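Local structure of possible thiamine biosynthesis enzyme (Candida albicans, 2X7Q) at residues E24-P29 against S201-A206; E66-I71 against Q213-V218; L100-T105 against K183-H188; Q231-H236 against K256-T261. The protein is of unproven function but has the generic periplasmic binding protein fold and probably binds a small solute, perhaps one linked to thiamine biosynthesis. The protein carries 1 engineered substitution. All blocks are in the same frame, centred on the assembly; numbering follows the deposited sequence. Where two conformers were deposited one is given.

Contact 1 of 4, residues E24-P29 against S201-A206; sequences EHFSTP and SSWVVA
Phe26 and Trp203 meet ring to ring, and this aromatic pair carries most of the contact. Trp203 NE1 sits over the centre of one Phe26 face, 3.4 Å above the ring plane. The two rings are oblique, with planes 39° apart and the Phe26 ring 4.3 Å from the five-membered ring of Trp203, centre to centre. Phe26 CD1 also packs on Trp203 CZ2 at 3.6 Å. His25 CD2 lies over the opposite face of Phe26, near its rim, so that ring is held between two others.

The carboxylate makes only an edge contact. Glu24 reaches out with an extended chain, and its OE1 comes to 3.7 Å from Trp203 CZ2, near the indole plane.

Hydrogen bonds within 24-29 shape the turn that presents Phe26. Glu24 O accepts from both Ser27 N and Ser27 OG, the latter at 2.7 Å. His25 O also takes two bonds, from Thr28 N and Thr28 OG1, both from the same face of its plane.

Trp203 starts from strand 203-208 in one sheet of the periplasmic binding protein fold. A glycerol, probably from the crystallisation liquor, lies about 4 Å from the Phe26 side chain. The chemistry is that of an aromatic wall with a carboxylate at its rim, consistent with a pocket for a small solute.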
loop_
_atom_site.group_PDB
_atom_site.type_symbol
_atom_site.label_atom_id
_atom_site.label_comp_id
_atom_site.label_asym_id
_atom_site.label_seq_id
_atom_site.Cartn_x
_atom_site.Cartn_y
_atom_site.Cartn_z
ATOM N N GLU A 24 7.972 1.232 5.828
ATOM C CA GLU A 24 8.388 -0.061 5.298
ATOM C C GLU A 24 9.513 0.121 4.284
ATOM O O GLU A 24 9.975 1.238 4.051
ATOM C CB GLU A 24 7.207 -0.791 4.651
ATOM C CG GLU A 24 6.166 -1.288 5.637
ATOM C CD GLU A 24 5.051 -2.061 4.970
ATOM O OE1 GLU A 24 4.735 -1.763 3.804
ATOM O OE2 GLU A 24 4.475 -2.960 5.615
ATOM N N HIS A 25 9.948 -0.977 3.676
ATOM C CA HIS A 25 10.999 -0.920 2.667
ATOM C C HIS A 25 10.601 -0.039 1.486
ATOM O O HIS A 25 11.453 0.574 0.848
ATOM C CB HIS A 25 11.359 -2.327 2.181
ATOM C CG HIS A 25 10.177 -3.232 2.025
ATOM N ND1 HIS A 25 10.180 -4.545 2.468
ATOM C CD2 HIS A 25 8.956 -3.025 1.489
ATOM C CE1 HIS A 25 9.014 -5.095 2.202
ATOM N NE2 HIS A 25 8.247 -4.197 1.607
ATOM N N PHE A 26 9.304 0.025 1.199
ATOM C CA PHE A 26 8.814 0.806 0.066
ATOM C C PHE A 26 9.033 2.306 0.246
ATOM O O PHE A 26 9.090 3.051 -0.730
ATOM C CB PHE A 26 7.328 0.530 -0.185
ATOM C CG PHE A 26 7.047 -0.847 -0.706
ATOM C CD1 PHE A 26 6.436 -1.796 0.096
ATOM C CD2 PHE A 26 7.399 -1.193 -2.000
ATOM C CE1 PHE A 26 6.179 -3.065 -0.384
ATOM C CE2 PHE A 26 7.145 -2.462 -2.486
ATOM C CZ PHE A 26 6.535 -3.400 -1.676
ATOM N N SER A 27 9.152 2.746 1.494
ATOM C CA SER A 27 9.291 4.167 1.792
ATOM C C SER A 27 10.729 4.644 1.613
ATOM O O SER A 27 11.035 5.814 1.843
ATOM C CB SER A 27 8.822 4.463 3.216
ATOM O OG SER A 27 9.699 3.897 4.168
ATOM N N THR A 28 11.607 3.736 1.200
ATOM C CA THR A 28 13.024 4.050 1.035
ATOM C C THR A 28 13.282 5.300 0.185
ATOM O O THR A 28 14.002 6.198 0.618
ATOM C CB THR A 28 13.811 2.847 0.468
ATOM O OG1 THR A 28 13.865 1.804 1.448
ATOM C CG2 THR A 28 15.223 3.257 0.107
ATOM N N PRO A 29 12.700 5.361 -1.025
ATOM C CA PRO A 29 12.913 6.524 -1.894
ATOM C C PRO A 29 12.534 7.837 -1.213
ATOM O O PRO A 29 13.192 8.853 -1.437
ATOM C CB PRO A 29 11.974 6.252 -3.073
ATOM C CG PRO A 29 11.844 4.773 -3.112
ATOM C CD PRO A 29 11.863 4.337 -1.676
ATOM N N SER A 201 -0.621 -2.470 -9.863
ATOM C CA SER A 201 0.494 -1.769 -9.236
ATOM C C SER A 201 0.149 -1.539 -7.768
ATOM O O SER A 201 -0.989 -1.217 -7.440
ATOM C CB SER A 201 0.767 -0.440 -9.941
ATOM O OG SER A 201 1.183 -0.652 -11.280
ATOM N N SER A 202 1.134 -1.700 -6.890
ATOM C CA SER A 202 0.866 -1.787 -5.455
ATOM C C SER A 202 0.693 -0.459 -4.715
ATOM O O SER A 202 -0.088 -0.378 -3.767
ATOM C CB SER A 202 1.937 -2.637 -4.767
ATOM O OG SER A 202 3.235 -2.154 -5.044
ATOM N N TRP A 203 1.413 0.577 -5.136
ATOM C CA TRP A 203 1.407 1.838 -4.397
ATOM C C TRP A 203 1.055 3.052 -5.254
ATOM O O TRP A 203 1.442 3.137 -6.421
ATOM C CB TRP A 203 2.758 2.046 -3.710
ATOM C CG TRP A 203 3.042 1.031 -2.645
ATOM C CD1 TRP A 203 3.456 -0.255 -2.829
ATOM C CD2 TRP A 203 2.934 1.217 -1.224
ATOM N NE1 TRP A 203 3.612 -0.880 -1.615
ATOM C CE2 TRP A 203 3.297 -0.001 -0.619
ATOM C CE3 TRP A 203 2.562 2.295 -0.418
ATOM C CZ2 TRP A 203 3.300 -0.166 0.770
ATOM C CZ3 TRP A 203 2.568 2.125 0.956
ATOM C CH2 TRP A 203 2.934 0.906 1.536
ATOM N N VAL A 204 0.323 3.989 -4.659
ATOM C CA VAL A 204 -0.074 5.214 -5.344
ATOM C C VAL A 204 0.051 6.415 -4.414
ATOM O O VAL A 204 0.128 6.262 -3.193
ATOM C CB VAL A 204 -1.526 5.137 -5.850
ATOM C CG1 VAL A 204 -1.679 4.039 -6.888
ATOM C CG2 VAL A 204 -2.482 4.921 -4.685
ATOM N N VAL A 205 0.075 7.608 -4.999
ATOM C CA VAL A 205 0.107 8.840 -4.220
ATOM C C VAL A 205 -1.282 9.471 -4.214
ATOM O O VAL A 205 -1.827 9.791 -5.270
ATOM C CB VAL A 205 1.121 9.845 -4.794
ATOM C CG1 VAL A 205 1.094 11.143 -4.000
ATOM C CG2 VAL A 205 2.519 9.244 -4.796
ATOM N N ALA A 206 -1.857 9.640 -3.027
ATOM C CA ALA A 206 -3.209 10.177 -2.918
ATOM C C ALA A 206 -3.259 11.485 -2.135
ATOM O O ALA A 206 -2.359 11.788 -1.348
ATOM C CB ALA A 206 -4.144 9.148 -2.299
#

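Contact 2 of 4, residues E66-I71 against Q213-V218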
loop_
_atom_site.group_PDB
_atom_site.type_symbol
_atom_site.label_atom_id
_atom_site.label_comp_id
_atom_site.label_asym_id
_atom_site.label_seq_id
_atom_site.Cartn_x
_atom_site.Cartn_y
_atom_site.Cartn_z
ATOM N N GLU A 66 -5.685 16.056 8.502
ATOM C CA GLU A 66 -4.489 16.034 9.336
ATOM C C GLU A 66 -3.242 15.986 8.465
ATOM O O GLU A 66 -2.176 16.453 8.867
ATOM C CB GLU A 66 -4.518 14.845 10.295
ATOM C CG GLU A 66 -5.646 14.911 11.318
ATOM C CD GLU A 66 -5.608 13.752 12.299
ATOM O OE1 GLU A 66 -4.516 13.456 12.832
ATOM O OE2 GLU A 66 -6.670 13.139 12.537
ATOM N N VAL A 67 -3.386 15.424 7.268
ATOM C CA VAL A 67 -2.290 15.362 6.310
ATOM C C VAL A 67 -2.776 15.751 4.919
ATOM O O VAL A 67 -3.961 15.630 4.610
ATOM C CB VAL A 67 -1.656 13.963 6.257
ATOM C CG1 VAL A 67 -1.116 13.569 7.621
ATOM C CG2 VAL A 67 -2.670 12.942 5.762
ATOM N N ASP A 68 -1.850 16.213 4.085
ATOM C CA ASP A 68 -2.178 16.658 2.738
ATOM C C ASP A 68 -2.015 15.534 1.719
ATOM O O ASP A 68 -2.781 15.435 0.762
ATOM C CB ASP A 68 -1.299 17.846 2.347
ATOM C CG ASP A 68 -1.445 19.017 3.297
ATOM O OD1 ASP A 68 -2.553 19.583 3.377
ATOM O OD2 ASP A 68 -0.450 19.378 3.960
ATOM N N ILE A 69 -1.015 14.685 1.937
ATOM C CA ILE A 69 -0.717 13.595 1.014
ATOM C C ILE A 69 -0.533 12.270 1.754
ATOM O O ILE A 69 -0.044 12.245 2.886
ATOM C CB ILE A 69 0.551 13.897 0.180
ATOM C CG1 ILE A 69 0.374 15.197 -0.608
ATOM C CG2 ILE A 69 0.870 12.745 -0.757
ATOM C CD1 ILE A 69 1.544 15.532 -1.508
ATOM N N ALA A 70 -0.927 11.175 1.109
ATOM C CA ALA A 70 -0.762 9.841 1.681
ATOM C C ALA A 70 -0.200 8.866 0.652
ATOM O O ALA A 70 -0.674 8.815 -0.482
ATOM C CB ALA A 70 -2.078 9.331 2.240
ATOM N N ILE A 71 0.817 8.106 1.049
ATOM C CA ILE A 71 1.401 7.083 0.185
ATOM C C ILE A 71 0.994 5.701 0.690
ATOM O O ILE A 71 1.584 5.184 1.643
ATOM C CB ILE A 71 2.941 7.164 0.173
ATOM C CG1 ILE A 71 3.409 8.614 0.023
ATOM C CG2 ILE A 71 3.518 6.289 -0.933
ATOM C CD1 ILE A 71 3.613 9.052 -1.413
ATOM N N GLN A 213 -6.855 21.521 -4.268
ATOM C CA GLN A 213 -7.238 22.835 -4.782
ATOM C C GLN A 213 -6.541 23.966 -4.034
ATOM O O GLN A 213 -6.517 25.105 -4.495
ATOM C CB GLN A 213 -8.759 23.027 -4.731
ATOM C CG GLN A 213 -9.332 23.217 -3.328
ATOM C CD GLN A 213 -10.770 23.706 -3.356
ATOM O OE1 GLN A 213 -11.094 24.682 -4.034
ATOM N NE2 GLN A 213 -11.637 23.037 -2.608
ATOM N N ALA A 214 -5.981 23.642 -2.875
ATOM C CA ALA A 214 -5.343 24.644 -2.028
ATOM C C ALA A 214 -3.824 24.603 -2.151
ATOM O O ALA A 214 -3.154 25.628 -2.031
ATOM C CB ALA A 214 -5.761 24.454 -0.577
ATOM N N LYS A 215 -3.287 23.411 -2.388
ATOM C CA LYS A 215 -1.844 23.213 -2.429
ATOM C C LYS A 215 -1.419 22.411 -3.654
ATOM O O LYS A 215 -0.632 21.474 -3.543
ATOM C CB LYS A 215 -1.376 22.507 -1.153
ATOM C CG LYS A 215 -1.772 23.217 0.135
ATOM C CD LYS A 215 -1.281 22.457 1.360
ATOM C CE LYS A 215 -1.707 23.146 2.647
ATOM N NZ LYS A 215 -1.213 22.429 3.851
ATOM N N SER A 216 -1.933 22.784 -4.822
ATOM C CA SER A 216 -1.639 22.047 -6.048
ATOM C C SER A 216 -0.182 22.188 -6.493
ATOM O O SER A 216 0.476 21.197 -6.810
ATOM C CB SER A 216 -2.577 22.475 -7.180
ATOM O OG SER A 216 -2.301 21.750 -8.365
ATOM N N ASP A 217 0.320 23.420 -6.515
ATOM C CA ASP A 217 1.678 23.684 -6.991
ATOM C C ASP A 217 2.740 22.972 -6.151
ATOM O O ASP A 217 3.735 22.477 -6.683
ATOM C CB ASP A 217 1.959 25.189 -7.030
ATOM C CG ASP A 217 1.145 25.903 -8.084
ATOM O OD1 ASP A 217 0.254 25.268 -8.683
ATOM O OD2 ASP A 217 1.390 27.103 -8.315
ATOM N N VAL A 218 2.525 22.920 -4.841
ATOM C CA VAL A 218 3.470 22.272 -3.936
ATOM C C VAL A 218 3.437 20.752 -4.079
ATOM O O VAL A 218 4.476 20.095 -4.016
ATOM C CB VAL A 218 3.224 22.685 -2.471
ATOM C CG1 VAL A 218 1.742 22.901 -2.222
ATOM C CG2 VAL A 218 3.795 21.654 -1.514
#
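Asp68 and Lys215 form a salt bridge, and it makes up nearly the whole contact. Lys215 NZ lies 3.1 Å from Asp68 OD2 and 3.2 Å from Asp68 OD1. It thus faces both carboxylate oxygens almost evenly. The lysine chain is fully extended beyond CG and crosses the aspartate at about a right angle. Its methylene groups come close as well, with Lys215 CD 3.7 Å from Asp68 OD1.

The tight side is that of Asp68, which is buried. Ser211 OG bonds to its OD1 and the backbone N of Lys18 to its OD2, so each oxygen has a further partner and the carboxylate is well fixed. Asp68 stands just before strand 69-73, a central strand of a five-stranded sheet in the periplasmic binding protein fold. Lys215 occupies the junction between helices 209-214 and 216-235. It is the first residue to leave the former helix and the N-cap residue of the latter. The bridge therefore ties the start of a core strand to a break between two helices.

The looser side is that of Lys215, which is partly exposed. Both its hydrogen bonds to Asp68 are weak, but Thr16 O, just ahead of strand 17-21, also holds NZ.

Contact 3 of 4, residues L100-T105 against K183-H188; sequences LWAVST and KYYDNH
Strand 100-106 passes the C-terminal end of helix 178-186, and the backbones come nearest at Ser104 and Tyr185, with CA atoms 8.7 Å apart. Both belong to the half of the periplasmic binding protein fold built on the second five-stranded sheet, where strand 100-106 runs antiparallel between strands 173-177 and 190-197. The helix follows directly on strand 173-177 and packs against the sheet. It closes in a Schellman motif, with His188 at positive phi (62°).

Tyr185 spans the gap alone. Its CG lies anti to the carbonyl carbon (chi1 -69°), and the ring carries the hydroxyl across to the strand. Ala102 and Ser104, two residues apart, both direct their side chains toward the helix. They meet the tyrosine at its edge, near the ring plane. Ala102 CB touches Tyr185 OH at 3.3 Å and supplies the apolar part of the contact. Ser104 is the polar partner, and its OG also lies 3.4 Å from Tyr185 CE1. Val103, between them, points away and packs on Ile193 and Leu137.

The tyrosine is partly exposed, whereas the two strand residues it meets are buried. Gln192 of strand 190-197 also touches the tyrosine side chain. The hydroxyls of Ser104 and Tyr185 share a very short hydrogen bond, OG to OH 2.5 Å.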
loop_
_atom_site.group_PDB
_atom_site.type_symbol
_atom_site.label_atom_id
_atom_site.label_comp_id
_atom_site.label_asym_id
_atom_site.label_seq_id
_atom_site.Cartn_x
_atom_site.Cartn_y
_atom_site.Cartn_z
ATOM N N LEU A 100 3.512 -8.622 -3.244
ATOM C CA LEU A 100 3.490 -10.059 -2.985
ATOM C C LEU A 100 2.960 -10.371 -1.589
ATOM O O LEU A 100 3.648 -10.155 -0.589
ATOM C CB LEU A 100 4.884 -10.664 -3.168
ATOM C CG LEU A 100 5.014 -12.168 -2.914
ATOM C CD1 LEU A 100 4.048 -12.949 -3.793
ATOM C CD2 LEU A 100 6.445 -12.634 -3.143
ATOM N N TRP A 101 1.733 -10.881 -1.532
ATOM C CA TRP A 101 1.104 -11.237 -0.264
ATOM C C TRP A 101 1.404 -12.682 0.119
ATOM O O TRP A 101 1.314 -13.584 -0.711
ATOM C CB TRP A 101 -0.407 -11.019 -0.332
ATOM C CG TRP A 101 -0.804 -9.574 -0.293
ATOM C CD1 TRP A 101 -0.949 -8.732 -1.357
ATOM C CD2 TRP A 101 -1.110 -8.800 0.872
ATOM N NE1 TRP A 101 -1.326 -7.483 -0.925
ATOM C CE2 TRP A 101 -1.430 -7.499 0.445
ATOM C CE3 TRP A 101 -1.142 -9.083 2.243
ATOM C CZ2 TRP A 101 -1.780 -6.483 1.328
ATOM C CZ3 TRP A 101 -1.490 -8.073 3.122
ATOM C CH2 TRP A 101 -1.804 -6.791 2.663
ATOM N N ALA A 102 1.760 -12.895 1.381
ATOM C CA ALA A 102 2.065 -14.231 1.875
ATOM C C ALA A 102 1.008 -14.691 2.878
ATOM O O ALA A 102 0.654 -13.958 3.808
ATOM C CB ALA A 102 3.448 -14.259 2.507
ATOM N N VAL A 103 0.513 -15.910 2.689
ATOM C CA VAL A 103 -0.484 -16.481 3.585
ATOM C C VAL A 103 0.207 -17.300 4.669
ATOM O O VAL A 103 0.940 -18.245 4.371
ATOM C CB VAL A 103 -1.475 -17.371 2.820
ATOM C CG1 VAL A 103 -2.558 -17.884 3.755
ATOM C CG2 VAL A 103 -2.091 -16.600 1.660
ATOM N N SER A 104 -0.027 -16.939 5.926
ATOM C CA SER A 104 0.664 -17.584 7.038
ATOM C C SER A 104 -0.293 -18.284 7.997
ATOM O O SER A 104 -1.474 -17.944 8.074
ATOM C CB SER A 104 1.501 -16.562 7.810
ATOM O OG SER A 104 2.405 -15.886 6.956
ATOM N N THR A 105 0.234 -19.265 8.724
ATOM C CA THR A 105 -0.516 -19.943 9.771
ATOM C C THR A 105 0.421 -20.278 10.924
ATOM O O THR A 105 1.617 -19.990 10.862
ATOM C CB THR A 105 -1.187 -21.230 9.253
ATOM O OG1 THR A 105 -2.047 -21.771 10.265
ATOM C CG2 THR A 105 -0.141 -22.267 8.873
ATOM N N LYS A 183 10.993 -12.952 7.981
ATOM C CA LYS A 183 11.733 -13.082 9.231
ATOM C C LYS A 183 11.124 -14.149 10.134
ATOM O O LYS A 183 11.843 -14.911 10.779
ATOM C CB LYS A 183 11.775 -11.745 9.976
ATOM C CG LYS A 183 12.274 -11.862 11.412
ATOM C CD LYS A 183 12.146 -10.536 12.153
ATOM C CE LYS A 183 12.559 -10.663 13.611
ATOM N NZ LYS A 183 12.458 -9.373 14.340
ATOM N N TYR A 184 9.797 -14.202 10.173
ATOM C CA TYR A 184 9.100 -15.103 11.084
ATOM C C TYR A 184 8.887 -16.494 10.494
ATOM O O TYR A 184 8.454 -17.409 11.190
ATOM C CB TYR A 184 7.778 -14.483 11.546
ATOM C CG TYR A 184 7.972 -13.184 12.294
ATOM C CD1 TYR A 184 8.259 -13.179 13.653
ATOM C CD2 TYR A 184 7.890 -11.963 11.637
ATOM C CE1 TYR A 184 8.445 -11.992 14.338
ATOM C CE2 TYR A 184 8.073 -10.772 12.313
ATOM C CZ TYR A 184 8.351 -10.792 13.663
ATOM O OH TYR A 184 8.535 -9.611 14.343
ATOM N N TYR A 185 9.195 -16.653 9.211
ATOM C CA TYR A 185 9.227 -17.977 8.605
ATOM C C TYR A 185 10.546 -18.650 8.963
ATOM O O TYR A 185 10.593 -19.847 9.245
ATOM C CB TYR A 185 9.104 -17.893 7.085
ATOM C CG TYR A 185 7.753 -17.444 6.575
ATOM C CD1 TYR A 185 6.577 -17.901 7.157
ATOM C CD2 TYR A 185 7.656 -16.581 5.491
ATOM C CE1 TYR A 185 5.342 -17.496 6.681
ATOM C CE2 TYR A 185 6.429 -16.172 5.010
ATOM C CZ TYR A 185 5.276 -16.633 5.608
ATOM O OH TYR A 185 4.052 -16.227 5.127
ATOM N N ASP A 186 11.619 -17.864 8.954
ATOM C CA ASP A 186 12.962 -18.382 9.190
ATOM C C ASP A 186 13.193 -18.792 10.643
ATOM O O ASP A 186 13.903 -19.760 10.912
ATOM C CB ASP A 186 14.014 -17.361 8.744
ATOM C CG ASP A 186 14.027 -17.159 7.242
ATOM O OD1 ASP A 186 13.486 -18.023 6.522
ATOM O OD2 ASP A 186 14.580 -16.140 6.780
ATOM N N ASN A 187 12.595 -18.057 11.577
ATOM C CA ASN A 187 12.681 -18.424 12.988
ATOM C C ASN A 187 11.559 -19.384 13.377
ATOM O O ASN A 187 11.391 -19.723 14.548
ATOM C CB ASN A 187 12.689 -17.186 13.893
ATOM C CG ASN A 187 11.398 -16.396 13.822
ATOM O OD1 ASN A 187 10.413 -16.837 13.231
ATOM N ND2 ASN A 187 11.397 -15.221 14.434
ATOM N N HIS A 188 10.786 -19.801 12.378
ATOM C CA HIS A 188 9.771 -20.836 12.541
ATOM C C HIS A 188 8.665 -20.474 13.530
ATOM O O HIS A 188 8.056 -21.356 14.133
ATOM C CB HIS A 188 10.425 -22.164 12.937
ATOM C CG HIS A 188 11.458 -22.641 11.964
ATOM N ND1 HIS A 188 11.135 -23.320 10.807
ATOM C CD2 HIS A 188 12.809 -22.538 11.975
ATOM C CE1 HIS A 188 12.242 -23.616 10.150
ATOM N NE2 HIS A 188 13.271 -23.154 10.836
#

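Contact 4 of 4, residues Q231-H236 against K256-T261; sequences QYYNEH and KEWTKT
Tyr233 points its phenol end at Trp258 and Thr259, and its hydroxyl does nearly all the touching. The tyrosine and tryptophan side chains meet obliquely. Tyr233 OH comes to 3.4 Å from Trp258 CZ3, on the six-membered part of the indole, while Tyr233 CZ stays 4.2 Å from the same carbon. Tyr233 CG is turned anti to its own N (chi1 164°), which sends the ring outward from helix 216-235 toward helix 252-259.

Thr259 meets the same hydroxyl with its methyl, CG2 to Tyr233 OH 3.7 Å. Its own hydroxyl is turned back into its helix, where OG1 donates to Lys256 O at 2.6 Å. That bond leaves the methyl to face the tyrosine.

One water completes the link. It lies 2.8 Å from Tyr233 OH, with which it shares a hydrogen bond, and donates to Thr259 O at 2.7 Å. The buried phenol oxygen thus has a polar partner among mainly apolar neighbours.

Helix 237-247 lies between the two segments in the chain and packs on both, through Ala240 on Tyr233 and Ile244 on Trp258. Phe264 meets Tyr233 edge-to-face, and Thr28 of helix 28-35 touches it too. Trp258 reaches further, stacking on His25.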
loop_
_atom_site.group_PDB
_atom_site.type_symbol
_atom_site.label_atom_id
_atom_site.label_comp_id
_atom_site.label_asym_id
_atom_site.label_seq_id
_atom_site.Cartn_x
_atom_site.Cartn_y
_atom_site.Cartn_z
ATOM N N GLN A 231 15.118 7.876 -8.365
ATOM C CA GLN A 231 16.303 7.723 -9.198
ATOM C C GLN A 231 17.539 7.464 -8.341
ATOM O O GLN A 231 18.358 6.608 -8.667
ATOM C CB GLN A 231 16.514 8.957 -10.081
ATOM C CG GLN A 231 17.733 8.865 -10.991
ATOM C CD GLN A 231 17.921 10.099 -11.852
ATOM O OE1 GLN A 231 17.146 11.050 -11.774
ATOM N NE2 GLN A 231 18.957 10.086 -12.681
ATOM N N TYR A 232 17.670 8.206 -7.245
ATOM C CA TYR A 232 18.787 8.012 -6.330
ATOM C C TYR A 232 18.789 6.584 -5.801
ATOM O O TYR A 232 19.815 5.911 -5.816
ATOM C CB TYR A 232 18.721 9.007 -5.168
ATOM C CG TYR A 232 19.942 8.971 -4.272
ATOM C CD1 TYR A 232 20.033 8.069 -3.220
ATOM C CD2 TYR A 232 21.007 9.837 -4.486
ATOM C CE1 TYR A 232 21.152 8.033 -2.403
ATOM C CE2 TYR A 232 22.129 9.810 -3.677
ATOM C CZ TYR A 232 22.195 8.906 -2.639
ATOM O OH TYR A 232 23.308 8.875 -1.835
ATOM N N TYR A 233 17.631 6.128 -5.336
ATOM C CA TYR A 233 17.482 4.762 -4.857
ATOM C C TYR A 233 17.957 3.769 -5.909
ATOM O O TYR A 233 18.738 2.867 -5.614
ATOM C CB TYR A 233 16.022 4.481 -4.493
ATOM C CG TYR A 233 15.704 3.009 -4.351
ATOM C CD1 TYR A 233 15.898 2.348 -3.144
ATOM C CD2 TYR A 233 15.216 2.277 -5.427
ATOM C CE1 TYR A 233 15.614 1.001 -3.015
ATOM C CE2 TYR A 233 14.930 0.931 -5.308
ATOM C CZ TYR A 233 15.129 0.300 -4.100
ATOM O OH TYR A 233 14.846 -1.037 -3.974
ATOM N N ASN A 234 17.480 3.942 -7.137
ATOM C CA ASN A 234 17.850 3.065 -8.239
ATOM C C ASN A 234 19.354 3.014 -8.481
ATOM O O ASN A 234 19.886 1.989 -8.905
ATOM C CB ASN A 234 17.133 3.488 -9.525
ATOM C CG ASN A 234 15.676 3.067 -9.550
ATOM O OD1 ASN A 234 15.237 2.257 -8.733
ATOM N ND2 ASN A 234 14.920 3.610 -10.497
ATOM N N GLU A 235 20.036 4.122 -8.209
ATOM C CA GLU A 235 21.469 4.225 -8.462
ATOM C C GLU A 235 22.297 3.919 -7.216
ATOM O O GLU A 235 23.526 3.891 -7.272
ATOM C CB GLU A 235 21.813 5.620 -8.992
ATOM C CG GLU A 235 21.088 5.991 -10.278
ATOM C CD GLU A 235 21.375 7.412 -10.720
ATOM O OE1 GLU A 235 22.037 8.150 -9.961
ATOM O OE2 GLU A 235 20.933 7.792 -11.824
ATOM N N HIS A 236 21.619 3.688 -6.096
ATOM C CA HIS A 236 22.299 3.439 -4.831
ATOM C C HIS A 236 21.586 2.371 -4.010
ATOM O O HIS A 236 21.277 2.584 -2.838
ATOM C CB HIS A 236 22.408 4.732 -4.021
ATOM C CG HIS A 236 23.031 5.869 -4.775
ATOM N ND1 HIS A 236 24.386 6.112 -4.767
ATOM C CD2 HIS A 236 22.478 6.825 -5.557
ATOM C CE1 HIS A 236 24.643 7.176 -5.512
ATOM N NE2 HIS A 236 23.503 7.625 -6.002
ATOM N N LYS A 256 17.937 -7.237 0.511
ATOM C CA LYS A 256 18.553 -7.369 -0.804
ATOM C C LYS A 256 17.636 -8.104 -1.775
ATOM O O LYS A 256 17.464 -7.681 -2.915
ATOM C CB LYS A 256 19.895 -8.096 -0.698
ATOM C CG LYS A 256 20.592 -8.302 -2.031
ATOM C CD LYS A 256 21.909 -9.039 -1.862
ATOM C CE LYS A 256 22.596 -9.250 -3.205
ATOM N NZ LYS A 256 23.894 -9.967 -3.055
ATOM N N GLU A 257 17.051 -9.205 -1.316
ATOM C CA GLU A 257 16.139 -9.983 -2.145
ATOM C C GLU A 257 14.970 -9.126 -2.618
ATOM O O GLU A 257 14.531 -9.241 -3.759
ATOM C CB GLU A 257 15.625 -11.206 -1.379
ATOM C CG GLU A 257 14.724 -12.118 -2.193
ATOM C CD GLU A 257 14.207 -13.296 -1.390
ATOM O OE1 GLU A 257 14.712 -13.522 -0.271
ATOM O OE2 GLU A 257 13.297 -13.997 -1.881
ATOM N N TRP A 258 14.477 -8.263 -1.736
ATOM C CA TRP A 258 13.350 -7.394 -2.054
ATOM C C TRP A 258 13.680 -6.392 -3.158
ATOM O O TRP A 258 12.850 -6.126 -4.026
ATOM C CB TRP A 258 12.873 -6.664 -0.797
ATOM C CG TRP A 258 11.917 -5.546 -1.080
ATOM C CD1 TRP A 258 10.578 -5.652 -1.321
ATOM C CD2 TRP A 258 12.226 -4.148 -1.156
ATOM N NE1 TRP A 258 10.035 -4.408 -1.538
ATOM C CE2 TRP A 258 11.028 -3.469 -1.442
ATOM C CE3 TRP A 258 13.405 -3.410 -1.007
ATOM C CZ2 TRP A 258 10.971 -2.085 -1.583
ATOM C CZ3 TRP A 258 13.346 -2.037 -1.150
ATOM C CH2 TRP A 258 12.138 -1.388 -1.433
ATOM N N THR A 259 14.891 -5.843 -3.130
ATOM C CA THR A 259 15.296 -4.839 -4.112
ATOM C C THR A 259 15.255 -5.383 -5.537
ATOM O O THR A 259 15.201 -4.618 -6.499
ATOM C CB THR A 259 16.715 -4.301 -3.831
ATOM O OG1 THR A 259 17.677 -5.345 -4.030
ATOM C CG2 THR A 259 16.820 -3.779 -2.406
ATOM N N LYS A 260 15.286 -6.706 -5.666
ATOM C CA LYS A 260 15.303 -7.346 -6.977
ATOM C C LYS A 260 13.900 -7.709 -7.461
ATOM O O LYS A 260 13.742 -8.378 -8.481
ATOM C CB LYS A 260 16.194 -8.592 -6.958
ATOM C CG LYS A 260 17.677 -8.303 -6.735
ATOM C CD LYS A 260 18.550 -9.491 -7.131
ATOM C CE LYS A 260 18.388 -10.668 -6.176
ATOM N NZ LYS A 260 19.016 -10.414 -4.850
ATOM N N THR A 261 12.886 -7.262 -6.727
ATOM C CA THR A 261 11.499 -7.523 -7.096
ATOM C C THR A 261 10.711 -6.228 -7.260
ATOM O O THR A 261 9.688 -6.196 -7.944
ATOM C CB THR A 261 10.788 -8.400 -6.042
ATOM O OG1 THR A 261 10.658 -7.669 -4.814
ATOM C CG2 THR A 261 11.569 -9.680 -5.794
HETATM O O HOH W 1 15.211 -1.927 -6.651
#

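Contact 1 is the most central, its centre about 6 Å from the centre of the chain; the centres of the other three lie about 18 to 19 Å from it. Contacts 1, 3 and 4 are buried and contact 2 partly buried. Contacts 1 and 2 share one sheet, because strands 203-208 and 69-73 are neighbours in it, with a probable hydrogen bond between Ala206 O and Ala70 N, 2.9 Å. Contact 3 belongs to the other sheet and touches none of the rest. Contacts 1 and 4 join directly, with Phe26 CE2 3.6 Å from Trp258 NE1. Contacts 2 and 4 both use helix 216-235 but do not touch. Contacts 1 and 4 are aromatic, contact 3 rests on a hydroxyl pair, and contact 2 alone is a salt bridge.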